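Local coordinates for protein-glutamate methylesterase/protein-glutamine glutaminase (Thermotoga maritima, PDB 3SFT), which probably demethylates methylglutamate residues of chemoreceptors and deamidates specific glutamines in chemotaxis, the part described here being the catalytic domain of CheB, at residues A[40-45]-A[136-141]; A[46-51]-A[63-68]; A[99-102]-A[108-111]; A[118-121]-A[126-129]; A[156-159]-A[163-166]. One frame throughout, in Å; residues are numbered along the deposited sequence.

Interaction 1: residues A[40-45]-A[136-141]; sequences VQHMPP and GKDGTK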
loop_
_atom_site.group_PDB
_atom_site.type_symbol
_atom_site.label_atom_id
_atom_site.label_comp_id
_atom_site.label_asym_id
_atom_site.label_seq_id
_atom_site.Cartn_x
_atom_site.Cartn_y
_atom_site.Cartn_z
ATOM N N VAL A 40 2.031 2.128 -2.968
ATOM C CA VAL A 40 1.776 3.275 -3.825
ATOM C C VAL A 40 2.415 4.478 -3.130
ATOM O O VAL A 40 1.874 5.020 -2.166
ATOM C CB VAL A 40 0.263 3.542 -4.027
ATOM C CG1 VAL A 40 0.065 4.750 -4.920
ATOM C CG2 VAL A 40 -0.424 2.322 -4.645
ATOM N N GLN A 41 3.594 4.853 -3.605
ATOM C CA GLN A 41 4.350 5.973 -3.066
ATOM C C GLN A 41 4.295 7.133 -4.053
ATOM O O GLN A 41 4.652 6.967 -5.221
ATOM C CB GLN A 41 5.810 5.531 -2.844
ATOM C CG GLN A 41 6.842 6.652 -2.642
ATOM C CD GLN A 41 6.701 7.376 -1.320
ATOM O OE1 GLN A 41 6.544 6.758 -0.275
ATOM N NE2 GLN A 41 6.799 8.696 -1.359
ATOM N N HIS A 42 3.834 8.294 -3.586
ATOM C CA HIS A 42 3.757 9.499 -4.421
ATOM C C HIS A 42 5.180 9.915 -4.768
ATOM O O HIS A 42 6.023 10.065 -3.884
ATOM C CB HIS A 42 3.092 10.664 -3.678
ATOM C CG HIS A 42 1.676 10.408 -3.274
ATOM N ND1 HIS A 42 0.908 11.355 -2.630
ATOM C CD2 HIS A 42 0.890 9.317 -3.411
ATOM C CE1 HIS A 42 -0.288 10.856 -2.387
ATOM N NE2 HIS A 42 -0.328 9.623 -2.850
ATOM N N MET A 43 5.442 10.106 -6.051
ATOM C CA MET A 43 6.774 10.490 -6.488
ATOM C C MET A 43 6.735 10.860 -7.962
ATOM O O MET A 43 5.942 10.302 -8.726
ATOM C CB MET A 43 7.740 9.321 -6.265
ATOM C CG MET A 43 9.094 9.736 -5.708
ATOM S SD MET A 43 9.759 8.548 -4.530
ATOM C CE MET A 43 9.568 7.000 -5.476
ATOM N N PRO A 44 7.562 11.839 -8.379
ATOM C CA PRO A 44 7.598 12.259 -9.782
ATOM C C PRO A 44 7.901 11.053 -10.668
ATOM O O PRO A 44 8.506 10.075 -10.213
ATOM C CB PRO A 44 8.753 13.259 -9.803
ATOM C CG PRO A 44 8.685 13.867 -8.444
ATOM C CD PRO A 44 8.484 12.656 -7.570
ATOM N N PRO A 45 7.470 11.095 -11.939
ATOM C CA PRO A 45 7.724 9.973 -12.849
ATOM C C PRO A 45 9.214 9.659 -12.996
ATOM O O PRO A 45 10.043 10.563 -13.105
ATOM C CB PRO A 45 7.106 10.455 -14.167
ATOM C CG PRO A 45 7.183 11.956 -14.068
ATOM C CD PRO A 45 6.775 12.193 -12.636
ATOM N N GLY A 136 -1.553 15.651 2.418
ATOM C CA GLY A 136 -2.812 15.388 1.746
ATOM C C GLY A 136 -3.721 14.358 2.380
ATOM O O GLY A 136 -3.506 13.911 3.509
ATOM N N LYS A 137 -4.716 13.943 1.603
ATOM C CA LYS A 137 -5.719 12.997 2.055
ATOM C C LYS A 137 -5.808 11.694 1.262
ATOM O O LYS A 137 -6.754 10.930 1.435
ATOM C CB LYS A 137 -7.081 13.700 2.090
ATOM C CG LYS A 137 -7.109 14.886 3.060
ATOM C CD LYS A 137 -8.372 15.737 2.948
ATOM C CE LYS A 137 -9.640 14.969 3.307
ATOM N NZ LYS A 137 -10.375 14.498 2.091
ATOM N N ASP A 138 -4.832 11.431 0.398
ATOM C CA ASP A 138 -4.841 10.191 -0.376
ATOM C C ASP A 138 -4.786 9.039 0.627
ATOM O O ASP A 138 -3.992 9.063 1.566
ATOM C CB ASP A 138 -3.645 10.137 -1.337
ATOM C CG ASP A 138 -3.712 8.959 -2.315
ATOM O OD1 ASP A 138 -4.814 8.477 -2.655
ATOM O OD2 ASP A 138 -2.640 8.519 -2.765
ATOM N N GLY A 139 -5.680 8.070 0.462
ATOM C CA GLY A 139 -5.731 6.943 1.377
ATOM C C GLY A 139 -6.987 6.969 2.233
ATOM O O GLY A 139 -7.416 5.933 2.753
ATOM N N THR A 140 -7.586 8.151 2.374
ATOM C CA THR A 140 -8.798 8.310 3.173
ATOM C C THR A 140 -10.015 7.655 2.517
ATOM O O THR A 140 -10.681 6.814 3.134
ATOM C CB THR A 140 -9.079 9.793 3.465
ATOM O OG1 THR A 140 -8.029 10.314 4.288
ATOM C CG2 THR A 140 -10.400 9.957 4.185
ATOM N N LYS A 141 -10.305 8.029 1.272
ATOM C CA LYS A 141 -11.434 7.435 0.564
ATOM C C LYS A 141 -11.170 5.947 0.364
ATOM O O LYS A 141 -12.083 5.129 0.469
ATOM C CB LYS A 141 -11.684 8.142 -0.772
ATOM C CG LYS A 141 -12.115 9.596 -0.594
ATOM C CD LYS A 141 -12.310 10.316 -1.925
ATOM C CE LYS A 141 -13.512 9.777 -2.691
ATOM N NZ LYS A 141 -13.748 10.536 -3.953
#
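H42 and D138 meet through a single polar bond at the C-terminal edge of the parallel sheet. From CB, the histidine ring is placed with CG anti to the carbonyl carbon, and this carries the imidazole across to D138, in the loop that leads into helix 140-148. Along the ring, CD2 stays 3.7 Å from D138 OD2. CE1 comes nearer, 3.3 Å from D138 OD2 and 3.6 Å from D138 CB, the latter lying in the ring plane at its edge. The tip, NE2, donates to D138 OD2 at 2.6 Å with an N-H...O angle of 160°. The carboxylate receives it on its anti side; the bond lies close to the ring plane and 15° out of the carboxylate plane, the two planes being 24° apart. With the H42 side chain also about 3 Å from that of S15, this geometry is consistent with a Ser-His-Asp catalytic triad, the role predicted for these three residues. Replacing H42 by an alanine would remove the ring, and D138 OD2 would probably lose its imidazole donor while a gap opened beside S15. D138 has further donors: OD2 also accepts from V112 N and OD1 from D113 N, at the start of helix 112-123. H42 follows directly on strand 37-41, while M166 of helix 166-172 and V108 pack against its ring.

Interaction 2: residues A[46-51]-A[63-68]; sequences GFTKSL and VKEAED
K49 and E65 bring their CA atoms to 6.2 Å, the nearest pair of CA atoms between the first turn of helix 48-58 and the end of strand 62-65. The two elements belong to a beta-alpha-beta crossover of the parallel sheet: strand 37-41 leads into the helix, which returns the chain to edge strand 62-65, with strand 76-79 lying between the two strands. One carboxylate carries the contact. E65 CG lies opposite its own backbone N (chi1 -155°) and the chain continues extended, which takes the carboxylate up to the start of the helix. There T48 OG1 donates to E65 OE1 at 2.7 Å, meeting the oxygen nearly head-on along its C-O bond. The threonine and glutamate side chains cross at about a right angle. K49 N lies 3.3 Å from E65 OE1, but the poor angle rules out a hydrogen bond; the charge near this helix start is still likely to be favourable. K49 adds only its aliphatic part: its ammonium leads away, and NZ is 6.1 Å from E65 OE2, too far for a salt bridge. T48 is further enclosed by M43 and by I79 of the adjacent strand. On the other side of the strand, K64 NZ grips E65 O at 2.8 Å and pairs with the carboxylates of E67 and E70. On K49, the methylene CD rests 3.7 Å from E65 OE2.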
loop_
_atom_site.group_PDB
_atom_site.type_symbol
_atom_site.label_atom_id
_atom_site.label_comp_id
_atom_site.label_asym_id
_atom_site.label_seq_id
_atom_site.Cartn_x
_atom_site.Cartn_y
_atom_site.Cartn_z
ATOM N N GLY A 46 9.546 8.374 -12.941
ATOM C CA GLY A 46 10.929 7.955 -13.082
ATOM C C GLY A 46 11.682 7.687 -11.790
ATOM O O GLY A 46 12.835 7.257 -11.837
ATOM N N PHE A 47 11.046 7.907 -10.644
ATOM C CA PHE A 47 11.712 7.689 -9.361
ATOM C C PHE A 47 11.245 6.478 -8.567
ATOM O O PHE A 47 11.943 6.036 -7.655
ATOM C CB PHE A 47 11.611 8.940 -8.488
ATOM C CG PHE A 47 12.393 10.102 -9.012
ATOM C CD1 PHE A 47 13.712 10.299 -8.621
ATOM C CD2 PHE A 47 11.816 10.994 -9.903
ATOM C CE1 PHE A 47 14.448 11.372 -9.113
ATOM C CE2 PHE A 47 12.538 12.071 -10.404
ATOM C CZ PHE A 47 13.859 12.261 -10.009
ATOM N N THR A 48 10.069 5.948 -8.898
ATOM C CA THR A 48 9.531 4.784 -8.191
ATOM C C THR A 48 10.437 3.546 -8.281
ATOM O O THR A 48 10.451 2.716 -7.370
ATOM C CB THR A 48 8.094 4.433 -8.662
ATOM O OG1 THR A 48 8.078 4.248 -10.085
ATOM C CG2 THR A 48 7.115 5.545 -8.276
ATOM N N LYS A 49 11.202 3.447 -9.364
ATOM C CA LYS A 49 12.122 2.330 -9.572
ATOM C C LYS A 49 13.286 2.359 -8.572
ATOM O O LYS A 49 13.806 1.306 -8.183
ATOM C CB LYS A 49 12.665 2.365 -11.003
ATOM C CG LYS A 49 13.715 1.308 -11.312
ATOM C CD LYS A 49 13.133 0.108 -12.044
ATOM C CE LYS A 49 14.184 -0.977 -12.229
ATOM N NZ LYS A 49 15.530 -0.400 -12.538
ATOM N N SER A 50 13.691 3.560 -8.156
ATOM C CA SER A 50 14.789 3.708 -7.198
ATOM C C SER A 50 14.355 3.130 -5.858
ATOM O O SER A 50 15.123 2.442 -5.184
ATOM C CB SER A 50 15.190 5.181 -7.033
ATOM O OG SER A 50 14.179 5.937 -6.384
ATOM N N LEU A 51 13.102 3.396 -5.504
ATOM C CA LEU A 51 12.515 2.906 -4.267
ATOM C C LEU A 51 12.522 1.378 -4.232
ATOM O O LEU A 51 12.871 0.781 -3.213
ATOM C CB LEU A 51 11.088 3.430 -4.117
ATOM C CG LEU A 51 10.361 3.006 -2.842
ATOM C CD1 LEU A 51 11.178 3.390 -1.613
ATOM C CD2 LEU A 51 8.986 3.645 -2.808
ATOM N N VAL A 63 11.398 -7.188 -3.845
ATOM C CA VAL A 63 10.779 -5.901 -4.136
ATOM C C VAL A 63 11.044 -5.484 -5.572
ATOM O O VAL A 63 12.194 -5.397 -6.007
ATOM C CB VAL A 63 11.285 -4.796 -3.183
ATOM C CG1 VAL A 63 10.513 -3.507 -3.419
ATOM C CG2 VAL A 63 11.154 -5.245 -1.727
ATOM N N LYS A 64 9.971 -5.192 -6.296
ATOM C CA LYS A 64 10.083 -4.791 -7.687
ATOM C C LYS A 64 8.951 -3.851 -8.042
ATOM O O LYS A 64 8.013 -3.667 -7.269
ATOM C CB LYS A 64 10.018 -6.022 -8.604
ATOM C CG LYS A 64 8.672 -6.761 -8.569
ATOM C CD LYS A 64 8.690 -8.045 -9.398
ATOM C CE LYS A 64 8.829 -7.763 -10.878
ATOM N NZ LYS A 64 7.665 -6.997 -11.392
ATOM N N GLU A 65 9.042 -3.277 -9.233
ATOM C CA GLU A 65 8.033 -2.371 -9.738
ATOM C C GLU A 65 6.895 -3.237 -10.292
ATOM O O GLU A 65 7.146 -4.291 -10.881
ATOM C CB GLU A 65 8.651 -1.520 -10.848
ATOM C CG GLU A 65 7.982 -0.177 -11.070
ATOM C CD GLU A 65 8.887 0.822 -11.782
ATOM O OE1 GLU A 65 8.946 1.988 -11.333
ATOM O OE2 GLU A 65 9.537 0.446 -12.784
ATOM N N ALA A 66 5.647 -2.835 -10.048
ATOM C CA ALA A 66 4.502 -3.588 -10.555
ATOM C C ALA A 66 4.450 -3.431 -12.066
ATOM O O ALA A 66 4.696 -2.344 -12.584
ATOM C CB ALA A 66 3.207 -3.081 -9.934
ATOM N N GLU A 67 4.143 -4.521 -12.768
ATOM C CA GLU A 67 4.055 -4.501 -14.229
ATOM C C GLU A 67 2.647 -4.816 -14.716
ATOM O O GLU A 67 1.914 -5.587 -14.089
ATOM C CB GLU A 67 5.042 -5.492 -14.847
ATOM C CG GLU A 67 6.493 -5.185 -14.551
ATOM C CD GLU A 67 7.437 -6.171 -15.205
ATOM O OE1 GLU A 67 7.577 -6.121 -16.448
ATOM O OE2 GLU A 67 8.038 -6.995 -14.477
ATOM N N ASP A 68 2.284 -4.218 -15.846
ATOM C CA ASP A 68 0.973 -4.408 -16.445
ATOM C C ASP A 68 0.740 -5.882 -16.805
ATOM O O ASP A 68 1.585 -6.517 -17.439
ATOM C CB ASP A 68 0.850 -3.517 -17.681
ATOM C CG ASP A 68 -0.527 -3.568 -18.306
ATOM O OD1 ASP A 68 -1.518 -3.262 -17.614
ATOM O OD2 ASP A 68 -0.613 -3.911 -19.500
#

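Interaction 3: residues A[99-102]-A[108-111]; sequences LDKS and VRPA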
loop_
_atom_site.group_PDB
_atom_site.type_symbol
_atom_site.label_atom_id
_atom_site.label_comp_id
_atom_site.label_asym_id
_atom_site.label_seq_id
_atom_site.Cartn_x
_atom_site.Cartn_y
_atom_site.Cartn_z
ATOM N N LEU A 99 -2.383 -1.182 -15.623
ATOM C CA LEU A 99 -2.028 0.225 -15.583
ATOM C C LEU A 99 -3.134 1.058 -16.207
ATOM O O LEU A 99 -3.414 0.968 -17.402
ATOM C CB LEU A 99 -0.682 0.453 -16.275
ATOM C CG LEU A 99 0.494 -0.272 -15.608
ATOM C CD1 LEU A 99 1.785 0.005 -16.355
ATOM C CD2 LEU A 99 0.617 0.165 -14.154
ATOM N N ASP A 100 -3.787 1.838 -15.359
ATOM C CA ASP A 100 -4.895 2.681 -15.765
ATOM C C ASP A 100 -4.428 4.126 -15.929
ATOM O O ASP A 100 -3.653 4.632 -15.114
ATOM C CB ASP A 100 -5.996 2.571 -14.704
ATOM C CG ASP A 100 -7.223 3.376 -15.042
ATOM O OD1 ASP A 100 -8.124 2.843 -15.724
ATOM O OD2 ASP A 100 -7.289 4.537 -14.602
ATOM N N LYS A 101 -4.887 4.790 -16.985
ATOM C CA LYS A 101 -4.481 6.172 -17.215
ATOM C C LYS A 101 -5.607 7.189 -17.097
ATOM O O LYS A 101 -5.640 8.176 -17.833
ATOM C CB LYS A 101 -3.759 6.322 -18.558
ATOM C CG LYS A 101 -2.366 6.922 -18.402
ATOM C CD LYS A 101 -1.710 7.225 -19.740
ATOM C CE LYS A 101 -0.193 7.304 -19.611
ATOM N NZ LYS A 101 0.226 8.126 -18.447
ATOM N N SER A 102 -6.520 6.957 -16.157
ATOM C CA SER A 102 -7.619 7.890 -15.942
ATOM C C SER A 102 -7.079 9.132 -15.227
ATOM O O SER A 102 -5.912 9.169 -14.835
ATOM C CB SER A 102 -8.755 7.241 -15.142
ATOM O OG SER A 102 -8.336 6.857 -13.846
ATOM N N VAL A 108 -2.343 13.871 -8.207
ATOM C CA VAL A 108 -1.539 12.673 -8.021
ATOM C C VAL A 108 -2.000 11.463 -8.826
ATOM O O VAL A 108 -3.194 11.187 -8.935
ATOM C CB VAL A 108 -1.516 12.296 -6.514
ATOM C CG1 VAL A 108 -0.965 10.905 -6.302
ATOM C CG2 VAL A 108 -0.691 13.311 -5.726
ATOM N N ARG A 109 -1.018 10.737 -9.353
ATOM C CA ARG A 109 -1.225 9.519 -10.130
ATOM C C ARG A 109 0.133 8.828 -10.238
ATOM O O ARG A 109 1.073 9.387 -10.798
ATOM C CB ARG A 109 -1.774 9.836 -11.529
ATOM C CG ARG A 109 -2.025 8.604 -12.392
ATOM C CD ARG A 109 -2.607 8.966 -13.747
ATOM N NE ARG A 109 -1.681 9.760 -14.551
ATOM C CZ ARG A 109 -2.041 10.490 -15.603
ATOM N NH1 ARG A 109 -3.312 10.528 -15.982
ATOM N NH2 ARG A 109 -1.135 11.200 -16.264
ATOM N N PRO A 110 0.254 7.598 -9.707
ATOM C CA PRO A 110 -0.787 6.823 -9.023
ATOM C C PRO A 110 -1.251 7.381 -7.676
ATOM O O PRO A 110 -0.484 8.015 -6.953
ATOM C CB PRO A 110 -0.121 5.460 -8.834
ATOM C CG PRO A 110 1.322 5.836 -8.623
ATOM C CD PRO A 110 1.529 6.857 -9.722
ATOM N N ALA A 111 -2.524 7.154 -7.376
ATOM C CA ALA A 111 -3.136 7.565 -6.112
ATOM C C ALA A 111 -3.464 6.258 -5.408
ATOM O O ALA A 111 -4.009 5.347 -6.032
ATOM C CB ALA A 111 -4.419 8.336 -6.367
#
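Where the antiparallel hairpin strand 94-100 runs out into a loop, R109, just ahead of helix 112-123, reaches back to the main chain of S102. R109 is extended over its first two torsions (chi1 -180°) and then bends at chi3, which sets the guanidinium beside S102 O. NH1 donates to S102 O at 3.1 Å with an N-H...O angle of 162°. The oxygen lies in the guanidinium plane, at its edge, whereas the donor stands 46° above the carbonyl plane, so the bond is straight at the arginine but tilted at the acceptor. The accepting residue is fixed by an Asx turn: D100 OD2 takes S102 N at 3.0 Å and S102 OG at 2.7 Å, a double grip on one carboxylate oxygen. Over one face of the guanidinium lies K101 NZ, 4.0 Å from R109 NH2; this closeness of like charges is probably eased because NZ bonds to D83 O and makes a cation-pi contact with F84. A leucine in place of R109 would probably leave S102 O without this donor and the loop end less tightly tied to the segment before the helix. The arginine side chain also packs on H85 of strand 85-91.

Interaction 4: residues A[118-121]-A[126-129]; sequences KAAE and KTIA
T127 OG1 faces the last turns of helix 112-123, lying 3.5 Å from A120 CA and 3.6 Å from A119 O. Neither approach is a hydrogen bond; the hydroxyl instead bonds to K124 O in the turn that joins helix to strand, so its polarity is met although T127 is buried. The backbones are close here, with the CA atoms of A120 and T127 5.7 Å apart, a spacing probably made possible by the small alanines. The torsion explains how the threonine is divided: with chi1 -50°, OG1 lies anti to the carbonyl carbon and CG2 anti to the backbone N, and both branches face the helix. CG2 packs alongside the helix backbone, 4.2 Å from A120 CA. It is also 4.4 Å from A119 CB, a looser methyl-to-methyl contact. A120 CB is turned to the side, where its residue meets Y149, and V146 of helix 140-148 adds a further wall beside T127. I128, the next residue in the strand, packs on L189 and L192 of helix 185-192. Backbone bonds of T127 to T152 and of I128 to I9 and V11 place the strand between 152-156 and 9-14. A helix returning through a short turn into an inner parallel strand, with helices packed on both faces of the sheet, is the alpha/beta pattern of a doubly wound fold.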
loop_
_atom_site.group_PDB
_atom_site.type_symbol
_atom_site.label_atom_id
_atom_site.label_comp_id
_atom_site.label_asym_id
_atom_site.label_seq_id
_atom_site.Cartn_x
_atom_site.Cartn_y
_atom_site.Cartn_z
ATOM N N LYS A 118 -9.844 -0.886 -5.963
ATOM C CA LYS A 118 -9.790 -2.154 -6.666
ATOM C C LYS A 118 -9.508 -3.324 -5.731
ATOM O O LYS A 118 -10.229 -4.318 -5.766
ATOM C CB LYS A 118 -8.758 -2.102 -7.798
ATOM C CG LYS A 118 -9.113 -1.119 -8.900
ATOM C CD LYS A 118 -10.535 -1.362 -9.397
ATOM C CE LYS A 118 -10.933 -0.363 -10.472
ATOM N NZ LYS A 118 -10.841 1.037 -9.987
ATOM N N ALA A 119 -8.499 -3.192 -4.864
ATOM C CA ALA A 119 -8.141 -4.267 -3.930
ATOM C C ALA A 119 -9.282 -4.658 -2.997
ATOM O O ALA A 119 -9.565 -5.838 -2.820
ATOM C CB ALA A 119 -6.909 -3.893 -3.117
ATOM N N ALA A 120 -9.941 -3.660 -2.416
ATOM C CA ALA A 120 -11.047 -3.887 -1.496
ATOM C C ALA A 120 -12.198 -4.657 -2.134
ATOM O O ALA A 120 -12.764 -5.562 -1.526
ATOM C CB ALA A 120 -11.546 -2.566 -0.948
ATOM N N GLU A 121 -12.539 -4.292 -3.364
ATOM C CA GLU A 121 -13.627 -4.942 -4.082
ATOM C C GLU A 121 -13.332 -6.423 -4.345
ATOM O O GLU A 121 -14.246 -7.251 -4.358
ATOM C CB GLU A 121 -13.874 -4.203 -5.393
ATOM C CG GLU A 121 -15.310 -4.248 -5.878
ATOM C CD GLU A 121 -15.599 -3.195 -6.946
ATOM O OE1 GLU A 121 -15.062 -2.067 -6.843
ATOM O OE2 GLU A 121 -16.369 -3.495 -7.887
ATOM N N LYS A 126 -10.670 -9.446 3.569
ATOM C CA LYS A 126 -9.276 -9.881 3.640
ATOM C C LYS A 126 -8.296 -8.783 3.192
ATOM O O LYS A 126 -7.104 -9.040 3.005
ATOM C CB LYS A 126 -9.072 -11.155 2.804
ATOM C CG LYS A 126 -9.905 -12.353 3.264
ATOM C CD LYS A 126 -9.712 -12.629 4.754
ATOM C CE LYS A 126 -10.580 -13.788 5.229
ATOM N NZ LYS A 126 -10.168 -15.093 4.622
ATOM N N THR A 127 -8.809 -7.566 3.018
ATOM C CA THR A 127 -7.988 -6.432 2.600
ATOM C C THR A 127 -7.403 -5.725 3.817
ATOM O O THR A 127 -8.098 -5.486 4.804
ATOM C CB THR A 127 -8.809 -5.387 1.803
ATOM O OG1 THR A 127 -9.538 -6.043 0.761
ATOM C CG2 THR A 127 -7.889 -4.330 1.179
ATOM N N ILE A 128 -6.115 -5.416 3.746
ATOM C CA ILE A 128 -5.432 -4.704 4.816
ATOM C C ILE A 128 -4.826 -3.443 4.202
ATOM O O ILE A 128 -4.052 -3.533 3.248
ATOM C CB ILE A 128 -4.299 -5.552 5.444
ATOM C CG1 ILE A 128 -4.874 -6.789 6.142
ATOM C CG2 ILE A 128 -3.515 -4.714 6.452
ATOM C CD1 ILE A 128 -3.801 -7.715 6.745
ATOM N N ALA A 129 -5.222 -2.276 4.709
ATOM C CA ALA A 129 -4.704 -1.000 4.212
ATOM C C ALA A 129 -3.763 -0.380 5.236
ATOM O O ALA A 129 -4.024 -0.429 6.438
ATOM C CB ALA A 129 -5.849 -0.033 3.907
#

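Interaction 5: residues A[156-159]-A[163-166]; sequences EDKE and VFGM
K158 lies over the face of the F164 ring, and the main dispersion contact is a CH-pi interaction. K158 CB sits 3.7 Å from the ring centroid and only 6° off the ring normal, squarely above its middle. The two side chains cross at about a right angle, with K158 CG 3.8 Å from F164 CG. A bend at chi4 (66°) in the otherwise extended lysine brings K158 NZ to 3.8 Å from F164 CB, beside the stem of the ring, while the methylenes supply the contact with the face. The backbone atom K158 N also approaches the ring, 3.5 Å from F164 CE1. A second kind of contact is made at the ring edge. E156 O approaches F164 CE1 in the ring plane at 3.3 Å, so a carbonyl oxygen faces the slightly positive hydrogen rim. Hydrogen bonds then shape each segment separately. D157 OD2 accepts from E159 N at 2.8 Å with an angle of 168°, closing an Asx turn that spans D157 to E159 with K158 in its middle. F164 is the centre of an inverse gamma turn, whose bond from G165 N to V163 O is weak. The buried carboxylate of E156 is gripped by other partners: OE2 by S21 and T160, OE1 by T133 N. The contact thus closes the loop between strand 152-156 and helix 166-172. Backbone bonds tie its first arm to I131 of strand 127-131 and L180 of strand 178-180, and its second arm to G134.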
loop_
_atom_site.group_PDB
_atom_site.type_symbol
_atom_site.label_atom_id
_atom_site.label_comp_id
_atom_site.label_asym_id
_atom_site.label_seq_id
_atom_site.Cartn_x
_atom_site.Cartn_y
_atom_site.Cartn_z
ATOM N N GLU A 156 -0.269 5.229 10.255
ATOM C CA GLU A 156 1.014 5.461 10.898
ATOM C C GLU A 156 0.903 6.545 11.969
ATOM O O GLU A 156 0.319 7.610 11.742
ATOM C CB GLU A 156 2.090 5.834 9.872
ATOM C CG GLU A 156 3.495 5.988 10.492
ATOM C CD GLU A 156 4.592 6.287 9.470
ATOM O OE1 GLU A 156 4.289 6.441 8.275
ATOM O OE2 GLU A 156 5.773 6.372 9.868
ATOM N N ASP A 157 1.426 6.236 13.152
ATOM C CA ASP A 157 1.425 7.149 14.286
ATOM C C ASP A 157 2.328 8.349 13.986
ATOM O O ASP A 157 3.350 8.218 13.304
ATOM C CB ASP A 157 1.922 6.407 15.537
ATOM C CG ASP A 157 1.819 7.240 16.801
ATOM O OD1 ASP A 157 0.858 7.042 17.572
ATOM O OD2 ASP A 157 2.701 8.089 17.030
ATOM N N LYS A 158 1.952 9.508 14.515
ATOM C CA LYS A 158 2.697 10.754 14.325
ATOM C C LYS A 158 4.181 10.646 14.690
ATOM O O LYS A 158 5.021 11.346 14.126
ATOM C CB LYS A 158 2.051 11.878 15.148
ATOM C CG LYS A 158 2.620 13.261 14.863
ATOM C CD LYS A 158 1.986 14.330 15.742
ATOM C CE LYS A 158 2.528 15.715 15.408
ATOM N NZ LYS A 158 2.133 16.164 14.044
ATOM N N GLU A 159 4.498 9.764 15.633
ATOM C CA GLU A 159 5.874 9.567 16.085
ATOM C C GLU A 159 6.890 9.367 14.960
ATOM O O GLU A 159 7.916 10.053 14.906
ATOM C CB GLU A 159 5.944 8.368 17.037
ATOM C CG GLU A 159 7.347 8.054 17.554
ATOM C CD GLU A 159 7.413 6.758 18.349
ATOM O OE1 GLU A 159 6.407 6.373 18.982
ATOM O OE2 GLU A 159 8.486 6.123 18.339
ATOM N N VAL A 163 5.491 13.826 7.879
ATOM C CA VAL A 163 4.291 14.652 7.741
ATOM C C VAL A 163 3.076 13.816 8.161
ATOM O O VAL A 163 2.742 12.814 7.528
ATOM C CB VAL A 163 4.085 15.172 6.293
ATOM C CG1 VAL A 163 2.775 15.924 6.198
ATOM C CG2 VAL A 163 5.220 16.111 5.895
ATOM N N PHE A 164 2.426 14.234 9.239
ATOM C CA PHE A 164 1.263 13.531 9.767
ATOM C C PHE A 164 -0.004 14.071 9.118
ATOM O O PHE A 164 -0.847 14.654 9.791
ATOM C CB PHE A 164 1.206 13.730 11.286
ATOM C CG PHE A 164 0.209 12.848 11.991
ATOM C CD1 PHE A 164 0.205 11.472 11.787
ATOM C CD2 PHE A 164 -0.689 13.393 12.907
ATOM C CE1 PHE A 164 -0.671 10.655 12.487
ATOM C CE2 PHE A 164 -1.570 12.578 13.613
ATOM C CZ PHE A 164 -1.558 11.206 13.401
ATOM N N GLY A 165 -0.111 13.923 7.803
ATOM C CA GLY A 165 -1.287 14.401 7.102
ATOM C C GLY A 165 -2.165 13.253 6.653
ATOM O O GLY A 165 -3.313 13.143 7.083
ATOM N N MET A 166 -1.621 12.386 5.803
ATOM C CA MET A 166 -2.369 11.241 5.294
ATOM C C MET A 166 -2.920 10.337 6.395
ATOM O O MET A 166 -4.102 9.994 6.372
ATOM C CB MET A 166 -1.543 10.461 4.259
ATOM C CG MET A 166 -1.369 11.245 2.949
ATOM S SD MET A 166 -0.326 10.518 1.659
ATOM C CE MET A 166 -0.000 8.881 2.333
#

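In the fold
Interactions 2, 3 and 4 lie, in that order, in the loop closed by interaction 1, and interaction 5 follows. Interactions 1, 2 and 4 reach the same parallel sheet; interactions 2 and 4 lie on opposite sides of the chain's centre, their centres about 21 Å apart. Interaction 1 is the hub: M43 packs on T48 of interaction 2, V108 of interaction 3 on H42, and M166 of interaction 5 on H42 and the 136-141 loop. Interactions 3 and 5 touch the predicted active-site residues directly, whereas interaction 2 meets their neighbours Q41 and M43. Interaction 4, about 6 Å from interaction 1 at the nearest atoms, joins helix 112-123 to strand 127-131 away from the predicted site.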